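Local coordinates for ripening-associated protein (Musa acuminata, PDB 4PIT) that probably binds carbohydrate as a jacalin-like lectin, with two pockets that hold mannose, at residues 28-40 / 83-95. The protein carries 1 engineered substitution. Sequence-based numbering, arbitrary orientation. Where two conformers were deposited one is given.
Sequences SVKIFSGDVVDGV and YTGAVVLGKLGFS. Engineered in segment 83-95: T84 (natural residue His). With MAN (alpha-D-mannopyranose), chain G; MAN (alpha-D-mannopyranose), chain F; MAN (alpha-D-mannopyranose), chain C.
V36 lays its CG1 methyl over one face of the Y83 ring, a CH-pi contact 3.7 Å from V36 CG1 to the centroid of that ring. With CG1 anti to the carbonyl carbon (chi1 -62°), CG2 is left to lie near O6 of the chain G mannose. The opposite face of Y83 carries CG2 of T84, an engineered residue, near the rim, and F131 meets the ring edge-to-face. Y83 is thus clamped, and its hydroxyl is bonded as well. Y83 OH donates to D35 OD2 at 2.7 Å, meeting the carboxylate on its anti side, with ring and carboxylate planes nearly perpendicular. D35 OD2 also accepts from O1 of the chain C mannose.

The two backbones come closest at V36 and G90, where the CA atoms are 4.2 Å apart. V37 N gives a nearly straight hydrogen bond to L89 O at 2.9 Å, a bond between two buried residues. Beside it V37 CG2 lies 3.7 Å from L92 CB, with the two side chains at about a right angle.

This is the beta-prism of jacalin-like lectins. Strands 25-33 and 37-46 belong to one four-stranded sheet and strand 86-96 to another, and their inner side chains fill the space between. Further in, I31 points CD1 at the edge of the F94 ring, in its plane, 3.7 Å from F94 CE1. V29 CG1 is looser, 4.5 Å from F94 CE1. I65 and M76 also touch F94.

The sugar side is more open. Loop 34-36 and D38, near the start of the next strand, bind the chain G mannose: D35 N donates to its O5, V36 N to its O6, and the carboxylate of D38 accepts from its O4 and O6. G60 N also bonds a mannose. Across from this loop, the type I' turn 83-86, exposed at T84 and G85, offers T84 OG1 to O1 of the chain F mannose at 2.6 Å. T84 OG1 donates in turn to Y83 O.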
loop_
_atom_site.group_PDB
_atom_site.type_symbol
_atom_site.label_atom_id
_atom_site.label_comp_id
_atom_site.label_asym_id
_atom_site.label_seq_id
_atom_site.Cartn_x
_atom_site.Cartn_y
_atom_site.Cartn_z
ATOM N N SER B 28 -6.493 -2.055 20.366
ATOM C CA SER B 28 -5.555 -0.958 20.548
ATOM C C SER B 28 -4.188 -1.347 20.018
ATOM O O SER B 28 -3.860 -2.539 19.883
ATOM C CB SER B 28 -5.463 -0.492 21.994
ATOM O OG SER B 28 -4.931 -1.496 22.832
ATOM N N VAL B 29 -3.426 -0.317 19.636
ATOM C CA VAL B 29 -2.069 -0.458 19.160
ATOM C C VAL B 29 -1.221 0.496 19.985
ATOM O O VAL B 29 -1.537 1.677 20.033
ATOM C CB VAL B 29 -1.974 -0.171 17.634
ATOM C CG1 VAL B 29 -0.522 -0.156 17.153
ATOM C CG2 VAL B 29 -2.786 -1.201 16.823
ATOM N N LYS B 30 -0.123 0.020 20.562
ATOM C CA LYS B 30 0.775 0.869 21.333
ATOM C C LYS B 30 2.073 0.882 20.590
ATOM O O LYS B 30 2.700 -0.176 20.442
ATOM C CB LYS B 30 0.934 0.309 22.761
ATOM C CG LYS B 30 1.722 1.200 23.700
ATOM C CD LYS B 30 1.781 0.591 25.110
ATOM C CE LYS B 30 0.498 0.709 25.902
ATOM N NZ LYS B 30 0.621 -0.023 27.202
ATOM N N ILE B 31 2.457 2.051 20.061
ATOM C CA ILE B 31 3.691 2.175 19.294
ATOM C C ILE B 31 4.779 2.714 20.214
ATOM O O ILE B 31 4.600 3.788 20.791
ATOM C CB ILE B 31 3.471 3.109 18.074
ATOM C CG1 ILE B 31 2.385 2.517 17.106
ATOM C CG2 ILE B 31 4.816 3.373 17.324
ATOM C CD1 ILE B 31 1.801 3.526 16.024
ATOM N N PHE B 32 5.929 2.004 20.315
ATOM C CA PHE B 32 7.070 2.441 21.143
ATOM C C PHE B 32 8.073 3.056 20.238
ATOM O O PHE B 32 8.481 2.424 19.252
ATOM C CB PHE B 32 7.705 1.276 21.901
ATOM C CG PHE B 32 6.767 0.652 22.905
ATOM C CD1 PHE B 32 5.850 -0.317 22.507
ATOM C CD2 PHE B 32 6.867 0.970 24.256
ATOM C CE1 PHE B 32 5.024 -0.948 23.452
ATOM C CE2 PHE B 32 6.046 0.336 25.206
ATOM C CZ PHE B 32 5.109 -0.592 24.785
ATOM N N SER B 33 8.448 4.301 20.506
ATOM C CA SER B 33 9.380 4.953 19.608
ATOM C C SER B 33 10.298 5.907 20.317
ATOM O O SER B 33 9.964 6.443 21.385
ATOM C CB SER B 33 8.621 5.728 18.527
ATOM O OG SER B 33 7.859 6.802 19.063
ATOM N N GLY B 34 11.391 6.211 19.651
ATOM C CA GLY B 34 12.338 7.227 20.120
ATOM C C GLY B 34 12.904 7.857 18.870
ATOM O O GLY B 34 12.165 8.490 18.106
ATOM N N ASP B 35 14.193 7.585 18.587
ATOM C CA ASP B 35 14.772 7.996 17.302
ATOM C C ASP B 35 14.025 7.258 16.175
ATOM O O ASP B 35 13.781 7.813 15.100
ATOM C CB ASP B 35 16.241 7.605 17.237
ATOM C CG ASP B 35 17.224 8.417 18.053
ATOM O OD1 ASP B 35 16.808 9.429 18.646
ATOM O OD2 ASP B 35 18.392 8.013 18.117
ATOM N N VAL B 36 13.694 5.975 16.432
ATOM C CA VAL B 36 12.995 5.136 15.450
ATOM C C VAL B 36 11.815 4.446 16.111
ATOM O O VAL B 36 11.533 4.694 17.289
ATOM C CB VAL B 36 13.953 4.095 14.797
ATOM C CG1 VAL B 36 15.086 4.786 14.036
ATOM C CG2 VAL B 36 14.505 3.091 15.811
ATOM N N VAL B 37 11.150 3.548 15.375
ATOM C CA VAL B 37 10.067 2.760 15.969
ATOM C C VAL B 37 10.715 1.525 16.561
ATOM O O VAL B 37 11.267 0.689 15.835
ATOM C CB VAL B 37 8.984 2.425 14.919
ATOM C CG1 VAL B 37 7.871 1.587 15.561
ATOM C CG2 VAL B 37 8.389 3.704 14.325
ATOM N N ASP B 38 10.698 1.433 17.904
ATOM C CA ASP B 38 11.305 0.316 18.607
ATOM C C ASP B 38 10.456 -0.928 18.540
ATOM O O ASP B 38 10.972 -2.022 18.514
ATOM C CB ASP B 38 11.486 0.706 20.082
ATOM C CG ASP B 38 12.553 1.781 20.232
ATOM O OD1 ASP B 38 12.222 2.987 20.036
ATOM O OD2 ASP B 38 13.728 1.416 20.460
ATOM N N GLY B 39 9.143 -0.770 18.599
ATOM C CA GLY B 39 8.311 -1.946 18.634
ATOM C C GLY B 39 6.871 -1.563 18.765
ATOM O O GLY B 39 6.525 -0.373 18.772
ATOM N N VAL B 40 5.991 -2.571 18.784
ATOM C CA VAL B 40 4.547 -2.321 18.870
ATOM C C VAL B 40 3.869 -3.401 19.704
ATOM O O VAL B 40 4.161 -4.580 19.496
ATOM C CB VAL B 40 3.877 -2.267 17.458
ATOM C CG1 VAL B 40 2.406 -1.896 17.549
ATOM C CG2 VAL B 40 4.580 -1.317 16.506
ATOM N N TYR B 83 19.290 2.895 10.332
ATOM C CA TYR B 83 19.590 3.293 11.698
ATOM C C TYR B 83 20.416 2.208 12.364
ATOM O O TYR B 83 20.016 1.055 12.399
ATOM C CB TYR B 83 18.272 3.546 12.459
ATOM C CG TYR B 83 18.454 4.034 13.880
ATOM C CD1 TYR B 83 18.745 5.370 14.150
ATOM C CD2 TYR B 83 18.257 3.177 14.961
ATOM C CE1 TYR B 83 18.805 5.845 15.464
ATOM C CE2 TYR B 83 18.351 3.631 16.268
ATOM C CZ TYR B 83 18.612 4.967 16.515
ATOM O OH TYR B 83 18.696 5.384 17.820
ATOM N N THR B 84 21.595 2.590 12.895
ATOM C CA THR B 84 22.555 1.649 13.512
ATOM C C THR B 84 22.947 0.510 12.529
ATOM O O THR B 84 23.357 -0.566 12.948
ATOM C CB THR B 84 22.077 1.110 14.896
ATOM O OG1 THR B 84 20.992 0.169 14.742
ATOM C CG2 THR B 84 21.686 2.238 15.861
ATOM N N GLY B 85 22.898 0.812 11.229
ATOM C CA GLY B 85 23.212 -0.156 10.189
ATOM C C GLY B 85 22.084 -1.089 9.818
ATOM O O GLY B 85 22.294 -2.018 9.034
ATOM N N ALA B 86 20.894 -0.890 10.427
ATOM C CA ALA B 86 19.727 -1.715 10.132
ATOM C C ALA B 86 18.711 -0.907 9.338
ATOM O O ALA B 86 18.669 0.325 9.457
ATOM C CB ALA B 86 19.097 -2.184 11.449
ATOM N N VAL B 87 17.892 -1.604 8.534
ATOM C CA VAL B 87 16.826 -0.981 7.755
ATOM C C VAL B 87 15.569 -1.215 8.575
ATOM O O VAL B 87 15.100 -2.359 8.660
ATOM C CB VAL B 87 16.749 -1.585 6.330
ATOM C CG1 VAL B 87 15.541 -1.011 5.571
ATOM C CG2 VAL B 87 18.044 -1.298 5.561
ATOM N N VAL B 88 15.036 -0.156 9.181
ATOM C CA VAL B 88 13.889 -0.305 10.088
ATOM C C VAL B 88 12.850 0.779 9.855
ATOM O O VAL B 88 13.033 1.667 9.013
ATOM C CB VAL B 88 14.393 -0.235 11.570
ATOM C CG1 VAL B 88 15.414 -1.341 11.886
ATOM C CG2 VAL B 88 14.959 1.158 11.902
ATOM N N LEU B 89 11.742 0.713 10.598
ATOM C CA LEU B 89 10.764 1.785 10.524
ATOM C C LEU B 89 11.301 2.945 11.333
ATOM O O LEU B 89 11.482 2.830 12.555
ATOM C CB LEU B 89 9.405 1.311 11.066
ATOM C CG LEU B 89 8.686 0.309 10.170
ATOM C CD1 LEU B 89 7.699 -0.448 10.980
ATOM C CD2 LEU B 89 8.016 1.024 8.965
ATOM N N GLY B 90 11.608 4.050 10.656
ATOM C CA GLY B 90 12.045 5.266 11.339
ATOM C C GLY B 90 10.894 6.080 11.909
ATOM O O GLY B 90 11.050 6.791 12.911
ATOM N N LYS B 91 9.726 5.993 11.239
ATOM C CA LYS B 91 8.486 6.673 11.613
ATOM C C LYS B 91 7.323 5.781 11.257
ATOM O O LYS B 91 7.380 5.121 10.216
ATOM C CB LYS B 91 8.333 8.016 10.881
ATOM C CG LYS B 91 9.437 9.008 11.131
ATOM C CD LYS B 91 9.087 10.366 10.584
ATOM C CE LYS B 91 10.221 11.303 10.868
ATOM N NZ LYS B 91 9.957 12.661 10.291
ATOM N N LEU B 92 6.263 5.825 12.061
ATOM C CA LEU B 92 5.053 5.043 11.785
ATOM C C LEU B 92 3.837 5.762 12.336
ATOM O O LEU B 92 3.791 6.139 13.505
ATOM C CB LEU B 92 5.175 3.640 12.405
ATOM C CG LEU B 92 3.962 2.691 12.237
ATOM C CD1 LEU B 92 3.785 2.305 10.773
ATOM C CD2 LEU B 92 4.173 1.421 13.036
ATOM N N GLY B 93 2.830 5.871 11.499
ATOM C CA GLY B 93 1.567 6.438 11.935
ATOM C C GLY B 93 0.392 5.702 11.339
ATOM O O GLY B 93 0.555 4.854 10.452
ATOM N N PHE B 94 -0.811 6.042 11.840
ATOM C CA PHE B 94 -2.053 5.425 11.363
ATOM C C PHE B 94 -3.153 6.437 11.299
ATOM O O PHE B 94 -3.160 7.393 12.088
ATOM C CB PHE B 94 -2.518 4.321 12.338
ATOM C CG PHE B 94 -1.659 3.084 12.343
ATOM C CD1 PHE B 94 -0.564 2.980 13.195
ATOM C CD2 PHE B 94 -1.941 2.023 11.490
ATOM C CE1 PHE B 94 0.236 1.825 13.198
ATOM C CE2 PHE B 94 -1.132 0.865 11.491
ATOM C CZ PHE B 94 -0.052 0.780 12.347
ATOM N N SER B 95 -4.131 6.174 10.437
ATOM C CA SER B 95 -5.370 6.932 10.339
ATOM C C SER B 95 -6.524 6.034 10.702
ATOM O O SER B 95 -6.533 4.868 10.335
ATOM C CB SER B 95 -5.598 7.433 8.905
ATOM O OG SER B 95 -4.476 8.137 8.404
HETATM C C1 MAN G . 16.350 6.868 21.740
HETATM C C2 MAN G . 15.565 6.434 22.973
HETATM C C3 MAN G . 15.558 4.911 23.109
HETATM C C4 MAN G . 15.109 4.228 21.817
HETATM C C5 MAN G . 15.938 4.720 20.630
HETATM C C6 MAN G . 15.438 4.196 19.295
HETATM O O2 MAN G . 14.248 6.952 22.869
HETATM O O3 MAN G . 14.717 4.496 24.179
HETATM O O4 MAN G . 15.295 2.831 21.972
HETATM O O5 MAN G . 15.887 6.157 20.569
HETATM O O6 MAN G . 14.090 4.602 19.026
HETATM C C1 MAN F . 20.718 -3.319 15.233
HETATM C C2 MAN F . 21.049 -4.562 16.053
HETATM C C3 MAN F . 22.558 -4.798 16.016
HETATM C C4 MAN F . 23.022 -4.962 14.568
HETATM C C5 MAN F . 22.580 -3.771 13.718
HETATM C C6 MAN F . 22.801 -3.986 12.233
HETATM O O1 MAN F . 21.259 -2.147 15.878
HETATM O O2 MAN F . 20.461 -5.702 15.441
HETATM O O3 MAN F . 22.869 -5.984 16.734
HETATM O O4 MAN F . 24.448 -5.043 14.549
HETATM O O5 MAN F . 21.171 -3.514 13.892
HETATM O O6 MAN F . 22.198 -5.201 11.755
HETATM C C1 MAN C . 19.685 6.345 20.686
HETATM C C2 MAN C . 18.650 7.363 21.178
HETATM C C3 MAN C . 19.329 8.502 21.940
HETATM C C4 MAN C . 20.229 7.958 23.044
HETATM C C5 MAN C . 21.220 6.974 22.429
HETATM C C6 MAN C . 22.166 6.336 23.418
HETATM O O1 MAN C . 20.436 6.895 19.643
HETATM O O2 MAN C . 17.732 6.674 22.016
HETATM O O3 MAN C . 18.364 9.401 22.475
HETATM O O4 MAN C . 20.915 9.025 23.694
HETATM O O5 MAN C . 20.505 5.910 21.776
HETATM O O6 MAN C . 23.304 5.811 22.749
#